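PDB 6RSX: regulatory Subunit of Protein Kinase A (cAMP-dependent) from Euglena gracilis from Euglena gracilis, which binds cyclic AMP through two tandem cyclic nucleotide-binding domains and, as a regulatory subunit, probably restrains the protein kinase A catalytic subunit until cyclic AMP arrives. Local coordinates for residues 69-74 with 111-116; 137-140 with 146-149; 153-158 with 183-188; 162-167 with 175-180. All coordinates share one frame; numbering follows the deposited sequence. Where two conformers were deposited one is given.

Overall arrangement
Contacts 1 and 2 lie in the first cyclic nucleotide-binding domain, their centres 14 Å apart and their nearest atoms about 7 Å; both reach the sheet that contains strand 134-140. Contact 1 cradles the ribose and phosphate of cAMP. Contacts 3 and 4, with centres 11 Å apart, share helix 149-165 and join this domain to the second, and contact 4 supplies an aromatic ring against the adenine of the same nucleotide. One carboxylate links three of the four: Glu-115 OE2 of contact 1 makes a salt bridge to Arg-156 NH2 of contact 3 (3.0 Å) and a probable hydrogen bond to Tyr-175 OH of contact 4 (2.7 Å).

Contact 1. Residues 69-74 with 111-116; sequences HFIMKQ and ASFGEL. With CMP (adenosine-3',5'-cyclic-monophosphate), chain B.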
# COMPACT_ATOMS: atom_id res chain seq x y z
N HIS A 69 9.66 -18.63 -16.85
CA HIS A 69 8.47 -19.46 -16.71
C HIS A 69 7.32 -18.68 -16.07
O HIS A 69 7.52 -17.85 -15.17
CB HIS A 69 8.81 -20.70 -15.90
CG HIS A 69 9.68 -21.67 -16.65
ND1 HIS A 69 9.32 -22.99 -16.84
CD2 HIS A 69 10.88 -21.52 -17.26
CE1 HIS A 69 10.27 -23.60 -17.53
NE2 HIS A 69 11.22 -22.73 -17.80
N PHE A 70 6.10 -18.98 -16.52
CA PHE A 70 4.90 -18.32 -16.01
C PHE A 70 4.43 -19.00 -14.72
O PHE A 70 4.14 -20.21 -14.70
CB PHE A 70 3.77 -18.33 -17.04
CG PHE A 70 3.98 -17.38 -18.19
CD1 PHE A 70 4.68 -17.78 -19.32
CD2 PHE A 70 3.51 -16.07 -18.13
CE1 PHE A 70 4.89 -16.90 -20.38
CE2 PHE A 70 3.73 -15.17 -19.21
CZ PHE A 70 4.41 -15.58 -20.30
N ILE A 71 4.29 -18.21 -13.67
CA ILE A 71 3.71 -18.69 -12.43
C ILE A 71 2.21 -18.84 -12.57
O ILE A 71 1.60 -19.77 -12.01
CB ILE A 71 4.10 -17.72 -11.30
CG1 ILE A 71 5.62 -17.84 -11.10
CG2 ILE A 71 3.38 -18.10 -10.02
CD1 ILE A 71 6.28 -16.52 -10.85
N MET A 72 1.59 -17.93 -13.31
CA MET A 72 0.18 -18.00 -13.66
C MET A 72 -0.02 -17.27 -14.98
O MET A 72 0.75 -16.38 -15.35
CB MET A 72 -0.72 -17.39 -12.60
CG MET A 72 -0.44 -15.86 -12.33
SD MET A 72 -1.56 -15.20 -11.05
CE MET A 72 -1.01 -16.13 -9.64
N LYS A 73 -1.06 -17.68 -15.71
CA LYS A 73 -1.42 -17.02 -16.95
C LYS A 73 -2.75 -16.32 -16.80
O LYS A 73 -3.67 -16.82 -16.15
CB LYS A 73 -1.47 -18.00 -18.12
CG LYS A 73 -0.19 -18.76 -18.27
CD LYS A 73 0.33 -18.65 -19.68
CE LYS A 73 0.50 -17.20 -20.13
NZ LYS A 73 0.90 -17.17 -21.58
N GLN A 74 -2.85 -15.16 -17.44
CA GLN A 74 -4.10 -14.43 -17.48
C GLN A 74 -5.20 -15.39 -17.94
O GLN A 74 -4.96 -16.25 -18.78
CB GLN A 74 -3.98 -13.25 -18.43
CG GLN A 74 -5.15 -12.29 -18.33
CD GLN A 74 -4.91 -11.06 -19.19
OE1 GLN A 74 -3.78 -10.82 -19.58
NE2 GLN A 74 -5.97 -10.31 -19.52
N ALA A 111 6.46 -8.41 -2.56
CA ALA A 111 5.23 -8.13 -3.29
C ALA A 111 4.35 -9.38 -3.31
O ALA A 111 4.83 -10.51 -3.40
CB ALA A 111 5.50 -7.68 -4.72
N SER A 112 3.07 -9.15 -3.26
CA SER A 112 2.16 -10.30 -3.39
C SER A 112 1.39 -10.16 -4.70
O SER A 112 1.24 -9.06 -5.26
CB SER A 112 1.23 -10.37 -2.18
OG SER A 112 0.56 -9.14 -1.99
N PHE A 113 0.85 -11.30 -5.14
CA PHE A 113 -0.00 -11.34 -6.32
C PHE A 113 -0.91 -12.58 -6.26
O PHE A 113 -0.56 -13.63 -5.68
CB PHE A 113 0.80 -11.34 -7.65
CG PHE A 113 1.76 -12.45 -7.79
CD1 PHE A 113 3.05 -12.36 -7.27
CD2 PHE A 113 1.42 -13.61 -8.50
CE1 PHE A 113 3.96 -13.41 -7.42
CE2 PHE A 113 2.31 -14.66 -8.65
CZ PHE A 113 3.60 -14.57 -8.11
N GLY A 114 -2.05 -12.45 -6.91
CA GLY A 114 -2.97 -13.56 -7.10
C GLY A 114 -4.18 -13.51 -6.20
O GLY A 114 -4.91 -14.50 -6.10
N GLU A 115 -4.46 -12.37 -5.59
CA GLU A 115 -5.57 -12.30 -4.66
C GLU A 115 -6.92 -12.13 -5.37
O GLU A 115 -7.94 -12.57 -4.82
CB GLU A 115 -5.34 -11.14 -3.66
CG GLU A 115 -5.74 -9.76 -4.12
CD GLU A 115 -4.70 -9.06 -4.99
OE1 GLU A 115 -3.64 -9.66 -5.32
OE2 GLU A 115 -4.98 -7.90 -5.38
N LEU A 116 -6.94 -11.50 -6.56
CA LEU A 116 -8.22 -11.11 -7.16
C LEU A 116 -9.06 -12.35 -7.48
O LEU A 116 -10.25 -12.40 -7.16
CB LEU A 116 -8.00 -10.33 -8.43
CG LEU A 116 -7.32 -8.93 -8.27
CD1 LEU A 116 -7.16 -8.30 -9.64
CD2 LEU A 116 -8.13 -8.03 -7.34
P CMP B . -5.25 -12.29 -10.03
O1P CMP B . -5.75 -13.45 -9.11
O2P CMP B . -6.10 -11.62 -11.03
O5' CMP B . -4.01 -12.84 -10.91
C5' CMP B . -3.08 -11.94 -11.51
C4' CMP B . -2.62 -11.00 -10.42
O4' CMP B . -1.75 -9.96 -10.87
C3' CMP B . -3.75 -10.23 -9.78
O3' CMP B . -4.59 -11.07 -9.03
C2' CMP B . -3.00 -9.16 -8.98
O2' CMP B . -2.62 -9.72 -7.73
C1' CMP B . -1.74 -8.95 -9.86
N9 CMP B . -1.68 -7.66 -10.53
C8 CMP B . -0.59 -6.81 -10.53
N7 CMP B . -0.88 -5.77 -11.29
C5 CMP B . -2.14 -5.93 -11.72
C6 CMP B . -2.89 -5.09 -12.50
N6 CMP B . -2.58 -3.81 -13.10
N1 CMP B . -4.13 -5.38 -12.81
C2 CMP B . -4.64 -6.57 -12.37
N3 CMP B . -3.92 -7.42 -11.57
C4 CMP B . -2.64 -7.09 -11.26
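The ribose O2' of cAMP is gripped by two neighbouring residues: Gly-114 N donates to it at 2.9 Å in an almost straight bond (170°), and O2' in turn donates to Glu-115 OE1 at 2.6 Å. A bend at chi2 (-82°) folds the glutamate back so that its carboxylate meets the sugar hydroxyl, while OE2, held by Arg-156 and Tyr-175, helps fix the rotation of the group. Leu-116 N adds a weak bond to O3', 3.4 Å away. These residues begin the phosphate-binding cassette, the turn and short helix with which cyclic nucleotide-binding domains hold the ribose phosphate; Arg-124, Ala-125 and Ala-117 add further bonds to the ligand. From strand 70-72, in the other sheet of the beta-roll, Met-72 reaches across to this turn. Its SD lies 3.4 Å from O5' of cAMP, and the chain then bends at chi3 (66°), bringing CE 3.7 Å from CD2 at the edge of the Phe-113 ring. Ile-71 meets the same ring edge in plane, its CG2 3.9 Å from Phe-113 CE2. With an alanine here in place of the thioether of Met-72, a gap would probably open between O5' and the Phe-113 edge. Met-72 CE also packs 4.1 Å from Gly-114 CA, where a beta carbon would crowd it as well as the carbonyl oxygen of Phe-113.

Contact 2. Residues 137-140 with 146-149; sequences WALD and RILL
Leu-139 meets Ile-147 and Leu-148 through a single methyl group. Its CD1 sits 4.0 Å from CD1 of Leu-148 and 4.2 Å from CD1 of Ile-147, so two successive residues place their branch ends against the same carbon. The leucine side chains of 139 and 148 approach at about a right angle, end methyl against end methyl. Leu-148 has CG beside its backbone N (chi1 -80°), whereas Ile-147 carries CG1 between the backbone N and the carbonyl carbon (chi1 70°); both then extend their CD1 atoms toward the strand. The contact closes the strand-to-helix turn at the end of the beta-roll, where strand 134-140 runs directly into helix 141-147, which turns off steeply from the strand. Asp-140 stands at the N-cap of that helix, capping a backbone N with its side chain, and its OD1 also bonds to Thr-143 OG1. All three residues that touch are buried and the contact is wholly apolar. Ile-147 also packs on Val-55 and Val-56 of helix 50-59, while Leu-148 rests on Phe-81 of the neighbouring strand 80-84. The side chain of Leu-148 remains about 11 Å from the bound cAMP.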
# COMPACT_ATOMS: atom_id res chain seq x y z
N TRP A 137 6.56 -17.79 -1.56
CA TRP A 137 5.74 -18.45 -0.55
C TRP A 137 4.28 -18.34 -0.97
O TRP A 137 3.85 -17.31 -1.45
CB TRP A 137 5.96 -17.79 0.82
CG TRP A 137 7.27 -18.20 1.45
CD1 TRP A 137 8.46 -17.46 1.52
CD2 TRP A 137 7.53 -19.42 2.11
NE1 TRP A 137 9.42 -18.19 2.19
CE2 TRP A 137 8.87 -19.39 2.57
CE3 TRP A 137 6.74 -20.54 2.39
CZ2 TRP A 137 9.43 -20.46 3.27
CZ3 TRP A 137 7.30 -21.59 3.08
CH2 TRP A 137 8.63 -21.55 3.52
N ALA A 138 3.50 -19.42 -0.81
CA ALA A 138 2.16 -19.44 -1.36
C ALA A 138 1.16 -19.89 -0.31
O ALA A 138 1.49 -20.68 0.57
CB ALA A 138 2.07 -20.41 -2.54
N LEU A 139 -0.04 -19.32 -0.38
CA LEU A 139 -1.22 -19.79 0.36
C LEU A 139 -2.21 -20.38 -0.62
O LEU A 139 -2.49 -19.79 -1.67
CB LEU A 139 -1.92 -18.66 1.11
CG LEU A 139 -1.29 -18.04 2.35
CD1 LEU A 139 -2.11 -16.84 2.77
CD2 LEU A 139 -1.31 -19.12 3.42
N ASP A 140 -2.82 -21.49 -0.23
CA ASP A 140 -3.83 -22.04 -1.12
C ASP A 140 -5.17 -21.31 -0.95
O ASP A 140 -5.35 -20.45 -0.08
CB ASP A 140 -3.96 -23.54 -0.92
CG ASP A 140 -4.54 -23.94 0.45
OD1 ASP A 140 -5.17 -23.12 1.15
OD2 ASP A 140 -4.35 -25.12 0.82
N ARG A 146 -10.03 -18.26 4.39
CA ARG A 146 -10.22 -18.21 5.83
C ARG A 146 -9.68 -16.92 6.44
O ARG A 146 -10.38 -16.29 7.25
CB ARG A 146 -9.54 -19.41 6.49
CG ARG A 146 -10.26 -20.71 6.20
CD ARG A 146 -10.26 -21.60 7.42
NE ARG A 146 -8.97 -22.20 7.71
CZ ARG A 146 -8.27 -21.99 8.82
NH1 ARG A 146 -7.11 -22.62 8.99
NH2 ARG A 146 -8.72 -21.16 9.75
N ILE A 147 -8.46 -16.52 6.09
CA ILE A 147 -7.76 -15.48 6.85
C ILE A 147 -7.63 -14.12 6.15
O ILE A 147 -7.44 -13.11 6.85
CB ILE A 147 -6.37 -15.96 7.30
CG1 ILE A 147 -5.46 -16.08 6.09
CG2 ILE A 147 -6.47 -17.30 8.04
CD1 ILE A 147 -4.04 -16.34 6.50
N LEU A 148 -7.72 -14.04 4.83
CA LEU A 148 -7.49 -12.77 4.15
C LEU A 148 -8.70 -12.24 3.38
O LEU A 148 -8.79 -11.02 3.19
CB LEU A 148 -6.30 -12.89 3.18
CG LEU A 148 -4.91 -12.79 3.80
CD1 LEU A 148 -3.84 -13.18 2.78
CD2 LEU A 148 -4.69 -11.35 4.30
N LEU A 149 -9.63 -13.10 2.95
CA LEU A 149 -10.60 -12.66 1.94
C LEU A 149 -11.53 -11.57 2.48
O LEU A 149 -11.72 -10.53 1.82
CB LEU A 149 -11.41 -13.87 1.42
CG LEU A 149 -12.41 -13.54 0.31
CD1 LEU A 149 -12.73 -14.75 -0.56
CD2 LEU A 149 -13.67 -13.02 0.96

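Contact 3. Residues 153-158 with 183-188; sequences MRKRRQ and ALQPCT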
# COMPACT_ATOMS: atom_id res chain seq x y z
N MET A 153 -11.43 -7.65 1.04
CA MET A 153 -12.52 -7.19 0.20
C MET A 153 -13.22 -5.98 0.82
O MET A 153 -13.51 -5.00 0.13
CB MET A 153 -13.53 -8.33 -0.03
CG MET A 153 -14.42 -8.05 -1.21
SD MET A 153 -15.58 -9.42 -1.37
CE MET A 153 -14.41 -10.75 -1.30
N ARG A 154 -13.47 -6.03 2.13
CA ARG A 154 -14.17 -4.92 2.78
C ARG A 154 -13.40 -3.61 2.67
O ARG A 154 -13.97 -2.57 2.32
CB ARG A 154 -14.41 -5.27 4.25
CG ARG A 154 -15.03 -4.12 5.02
CD ARG A 154 -15.64 -4.59 6.31
NE ARG A 154 -14.65 -5.20 7.18
CZ ARG A 154 -14.70 -6.47 7.57
NH1 ARG A 154 -15.70 -7.25 7.18
NH2 ARG A 154 -13.74 -6.95 8.37
N LYS A 155 -12.10 -3.64 2.98
CA LYS A 155 -11.29 -2.43 2.96
C LYS A 155 -11.26 -1.81 1.56
O LYS A 155 -11.37 -0.58 1.41
CB LYS A 155 -9.88 -2.77 3.44
CG LYS A 155 -8.89 -1.58 3.49
CD LYS A 155 -8.76 -1.05 4.88
CE LYS A 155 -7.79 0.16 4.91
NZ LYS A 155 -6.34 -0.23 4.88
N ARG A 156 -11.14 -2.64 0.52
CA ARG A 156 -11.09 -2.09 -0.82
C ARG A 156 -12.42 -1.46 -1.19
O ARG A 156 -12.47 -0.37 -1.79
CB ARG A 156 -10.68 -3.16 -1.82
CG ARG A 156 -9.21 -3.58 -1.67
CD ARG A 156 -8.85 -4.78 -2.56
NE ARG A 156 -7.41 -5.05 -2.45
CZ ARG A 156 -6.72 -5.81 -3.31
NH1 ARG A 156 -7.35 -6.38 -4.35
NH2 ARG A 156 -5.42 -5.99 -3.14
N ARG A 157 -13.52 -2.13 -0.84
CA ARG A 157 -14.85 -1.59 -1.08
C ARG A 157 -15.05 -0.28 -0.34
O ARG A 157 -15.54 0.71 -0.90
CB ARG A 157 -15.92 -2.60 -0.66
CG ARG A 157 -17.33 -2.03 -0.61
CD ARG A 157 -18.34 -3.16 -0.70
NE ARG A 157 -19.71 -2.65 -0.74
CZ ARG A 157 -20.63 -2.89 0.18
NH1 ARG A 157 -21.85 -2.37 0.06
NH2 ARG A 157 -20.34 -3.66 1.22
N GLN A 158 -14.68 -0.25 0.94
CA GLN A 158 -14.98 0.91 1.76
C GLN A 158 -14.27 2.17 1.28
O GLN A 158 -14.78 3.27 1.48
CB GLN A 158 -14.64 0.62 3.21
CG GLN A 158 -15.61 -0.41 3.77
CD GLN A 158 -15.33 -0.79 5.22
OE1 GLN A 158 -14.18 -0.79 5.66
NE2 GLN A 158 -16.39 -1.13 5.95
N ALA A 183 -3.24 -0.17 1.65
CA ALA A 183 -2.15 0.46 2.39
C ALA A 183 -2.63 1.57 3.33
O ALA A 183 -2.01 1.79 4.37
CB ALA A 183 -1.12 1.04 1.41
N LEU A 184 -3.72 2.26 3.00
CA LEU A 184 -4.15 3.40 3.81
C LEU A 184 -4.59 2.98 5.22
O LEU A 184 -5.29 1.98 5.41
CB LEU A 184 -5.29 4.15 3.10
CG LEU A 184 -4.86 4.89 1.83
CD1 LEU A 184 -6.10 5.32 1.07
CD2 LEU A 184 -3.99 6.14 2.21
N GLN A 185 -4.17 3.75 6.22
CA GLN A 185 -4.50 3.47 7.61
C GLN A 185 -5.40 4.57 8.17
O GLN A 185 -5.01 5.75 8.12
CB GLN A 185 -3.21 3.38 8.43
CG GLN A 185 -2.20 2.40 7.87
CD GLN A 185 -2.72 0.98 7.93
OE1 GLN A 185 -3.24 0.55 8.96
NE2 GLN A 185 -2.59 0.25 6.82
N PRO A 186 -6.57 4.25 8.73
CA PRO A 186 -7.42 5.31 9.30
C PRO A 186 -6.81 5.89 10.57
O PRO A 186 -6.21 5.17 11.37
CB PRO A 186 -8.73 4.58 9.60
CG PRO A 186 -8.30 3.15 9.81
CD PRO A 186 -7.21 2.92 8.82
N CYS A 187 -6.94 7.20 10.74
CA CYS A 187 -6.52 7.82 11.99
C CYS A 187 -7.45 8.98 12.33
O CYS A 187 -7.93 9.68 11.43
CB CYS A 187 -5.06 8.30 11.93
SG CYS A 187 -4.57 8.97 10.33
N THR A 188 -7.73 9.13 13.62
CA THR A 188 -8.66 10.13 14.14
C THR A 188 -7.87 11.11 15.01
O THR A 188 -6.99 10.69 15.77
CB THR A 188 -9.77 9.49 14.97
OG1 THR A 188 -10.52 8.58 14.14
CG2 THR A 188 -10.73 10.54 15.53
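Ala-183 ends helix 174-183 beside the tip of Lys-155, whose NZ lies 4.4 Å from its carbonyl carbon. The arrangement is a helix C-terminus held by a lysine from helix 149-165, at the junction where the chain passes into strand 185-189, the first strand of the second domain's beta-roll. Leu-184 is the first residue to leave helical geometry, and its carbonyl oxygen accepts a hydrogen bond from Lys-155 NZ, in the carbonyl plane with a C=O...N angle of 157°; the modelled 2.5 Å is unusually short and its exact value doubtful. The same ammonium group also bonds to Ala-181 O and weakly to Asp-182 O, so several carbonyls at the helix end share one positive charge. The lysine chain leaves anti to the backbone N (chi1 -179°), then bends at chi2 (99°) and again at chi4 to bring NZ to these oxygens. A leucine in place of Lys-155 would probably leave this group of carbonyls without its donor and its balancing charge. Gln-185 starts away from the helix but folds back, its NE2 bonding to Ala-183 O at 3.0 Å from well above that carbonyl's plane.

Contact 4. Residues 162-167 with 175-180; sequences FLAQVP and YERMTM. With CMP (adenosine-3',5'-cyclic-monophosphate), chain B.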
# COMPACT_ATOMS: atom_id res chain seq x y z
N PHE A 162 -13.88 7.10 -2.13
CA PHE A 162 -12.91 8.11 -1.71
C PHE A 162 -11.77 8.22 -2.72
O PHE A 162 -11.45 9.32 -3.19
CB PHE A 162 -12.38 7.78 -0.32
CG PHE A 162 -11.43 8.82 0.23
CD1 PHE A 162 -11.89 10.08 0.58
CD2 PHE A 162 -10.08 8.53 0.41
CE1 PHE A 162 -11.01 11.04 1.09
CE2 PHE A 162 -9.21 9.48 0.92
CZ PHE A 162 -9.67 10.74 1.25
N LEU A 163 -11.16 7.09 -3.07
CA LEU A 163 -9.99 7.13 -3.94
C LEU A 163 -10.36 7.61 -5.34
O LEU A 163 -9.53 8.24 -6.02
CB LEU A 163 -9.34 5.74 -4.00
CG LEU A 163 -8.91 5.23 -2.62
CD1 LEU A 163 -8.51 3.74 -2.64
CD2 LEU A 163 -7.80 6.08 -2.08
N ALA A 164 -11.59 7.36 -5.78
CA ALA A 164 -12.01 7.83 -7.09
C ALA A 164 -12.26 9.33 -7.14
O ALA A 164 -12.18 9.91 -8.23
CB ALA A 164 -13.28 7.09 -7.54
N GLN A 165 -12.54 9.98 -6.01
CA GLN A 165 -12.93 11.39 -6.02
C GLN A 165 -11.92 12.31 -5.33
O GLN A 165 -12.22 13.50 -5.15
CB GLN A 165 -14.31 11.56 -5.38
CG GLN A 165 -14.29 11.46 -3.88
CD GLN A 165 -15.66 11.14 -3.30
OE1 GLN A 165 -16.61 10.83 -4.04
NE2 GLN A 165 -15.78 11.20 -1.98
N VAL A 166 -10.75 11.82 -4.95
CA VAL A 166 -9.71 12.67 -4.36
C VAL A 166 -8.72 13.03 -5.46
O VAL A 166 -8.10 12.13 -6.05
CB VAL A 166 -8.99 11.96 -3.20
CG1 VAL A 166 -7.75 12.76 -2.78
CG2 VAL A 166 -9.95 11.76 -2.04
N PRO A 167 -8.51 14.33 -5.75
CA PRO A 167 -7.64 14.69 -6.87
C PRO A 167 -6.26 14.07 -6.80
O PRO A 167 -5.65 13.79 -7.84
CB PRO A 167 -7.56 16.23 -6.77
CG PRO A 167 -8.89 16.59 -6.15
CD PRO A 167 -9.20 15.50 -5.17
N TYR A 175 -6.31 -0.89 -10.55
CA TYR A 175 -5.66 -1.80 -9.61
C TYR A 175 -4.81 -1.02 -8.61
O TYR A 175 -4.72 -1.42 -7.43
CB TYR A 175 -4.78 -2.82 -10.34
CG TYR A 175 -4.28 -3.86 -9.39
CD1 TYR A 175 -5.16 -4.81 -8.85
CD2 TYR A 175 -2.96 -3.93 -9.05
CE1 TYR A 175 -4.71 -5.75 -7.94
CE2 TYR A 175 -2.49 -4.86 -8.14
CZ TYR A 175 -3.36 -5.81 -7.61
OH TYR A 175 -2.89 -6.75 -6.70
N GLU A 176 -4.18 0.07 -9.06
CA GLU A 176 -3.45 0.94 -8.14
C GLU A 176 -4.37 1.48 -7.04
O GLU A 176 -3.96 1.59 -5.88
CB GLU A 176 -2.76 2.07 -8.92
CG GLU A 176 -1.48 1.60 -9.58
CD GLU A 176 -0.89 2.61 -10.56
OE1 GLU A 176 -1.62 3.51 -11.04
OE2 GLU A 176 0.31 2.49 -10.84
N ARG A 177 -5.62 1.79 -7.37
CA ARG A 177 -6.58 2.18 -6.33
C ARG A 177 -6.77 1.08 -5.29
O ARG A 177 -6.87 1.37 -4.09
CB ARG A 177 -7.94 2.55 -6.94
CG ARG A 177 -7.94 3.88 -7.66
CD ARG A 177 -9.31 4.24 -8.26
NE ARG A 177 -9.23 5.62 -8.72
CZ ARG A 177 -8.60 5.99 -9.84
NH1 ARG A 177 -8.05 5.06 -10.62
NH2 ARG A 177 -8.52 7.28 -10.19
N MET A 178 -6.84 -0.18 -5.72
CA MET A 178 -7.02 -1.27 -4.77
C MET A 178 -5.83 -1.38 -3.83
O MET A 178 -6.01 -1.59 -2.62
CB MET A 178 -7.22 -2.59 -5.53
CG MET A 178 -8.23 -2.49 -6.63
SD MET A 178 -8.67 -4.15 -7.22
CE MET A 178 -9.72 -4.80 -5.91
N THR A 179 -4.62 -1.30 -4.36
CA THR A 179 -3.45 -1.46 -3.50
C THR A 179 -3.28 -0.23 -2.60
O THR A 179 -2.80 -0.35 -1.47
CB THR A 179 -2.20 -1.71 -4.34
OG1 THR A 179 -2.07 -0.66 -5.28
CG2 THR A 179 -2.33 -2.99 -5.13
N MET A 180 -3.75 0.92 -3.07
CA MET A 180 -3.74 2.11 -2.22
C MET A 180 -4.71 1.92 -1.07
O MET A 180 -4.36 2.18 0.09
CB MET A 180 -4.08 3.35 -3.06
CG MET A 180 -4.08 4.67 -2.22
SD MET A 180 -2.48 5.05 -1.48
CE MET A 180 -1.47 5.31 -2.91
P CMP B . -5.25 -12.29 -10.03
O1P CMP B . -5.75 -13.45 -9.11
O2P CMP B . -6.10 -11.62 -11.03
O5' CMP B . -4.01 -12.84 -10.91
C5' CMP B . -3.08 -11.94 -11.51
C4' CMP B . -2.62 -11.00 -10.42
O4' CMP B . -1.75 -9.96 -10.87
C3' CMP B . -3.75 -10.23 -9.78
O3' CMP B . -4.59 -11.07 -9.03
C2' CMP B . -3.00 -9.16 -8.98
O2' CMP B . -2.62 -9.72 -7.73
C1' CMP B . -1.74 -8.95 -9.86
N9 CMP B . -1.68 -7.66 -10.53
C8 CMP B . -0.59 -6.81 -10.53
N7 CMP B . -0.88 -5.77 -11.29
C5 CMP B . -2.14 -5.93 -11.72
C6 CMP B . -2.89 -5.09 -12.50
N6 CMP B . -2.58 -3.81 -13.10
N1 CMP B . -4.13 -5.38 -12.81
C2 CMP B . -4.64 -6.57 -12.37
N3 CMP B . -3.92 -7.42 -11.57
C4 CMP B . -2.64 -7.09 -11.26
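Leu-163 divides its two methyls between Arg-177 and Met-180, residues on successive turns of helix 174-183. CD1 presses on the backbone at Arg-177 O, a tight 3.2 Å, while CD2 lies 4.0 Å from Met-180 CG, the two side chains crossing obliquely. Met-180 directs its CB toward Leu-163; CG, anti to the backbone N (chi1 -179°), does the touching, and the bend at chi2 (61°) turns the thioether away. Arg-177 runs extended from CG to NE alongside the end of helix 149-165, and Ala-164 CA, 3.9 Å from NE, meets the guanidinium at its edge, near its plane. Arg-177 NE is buried here with no polar partner in the model, and NH2 makes a weak bond to Glu-170 O. Two helices joined by a short link that includes a 3-10 turn are consistent with the N3A motif that opens a cyclic nucleotide-binding domain, here the second. From helix 174-183 Tyr-175 points to the first domain's ligand, with CG anti to the backbone N (chi1 -172°), and caps the adenine much as a tryptophan does in the RI-alpha regulatory subunit. One face of its ring lies against the base, whose C4 stands 3.7 Å above the plane over the ring centre, and Tyr-175 CD2 comes within 3.4 Å of adenine C5.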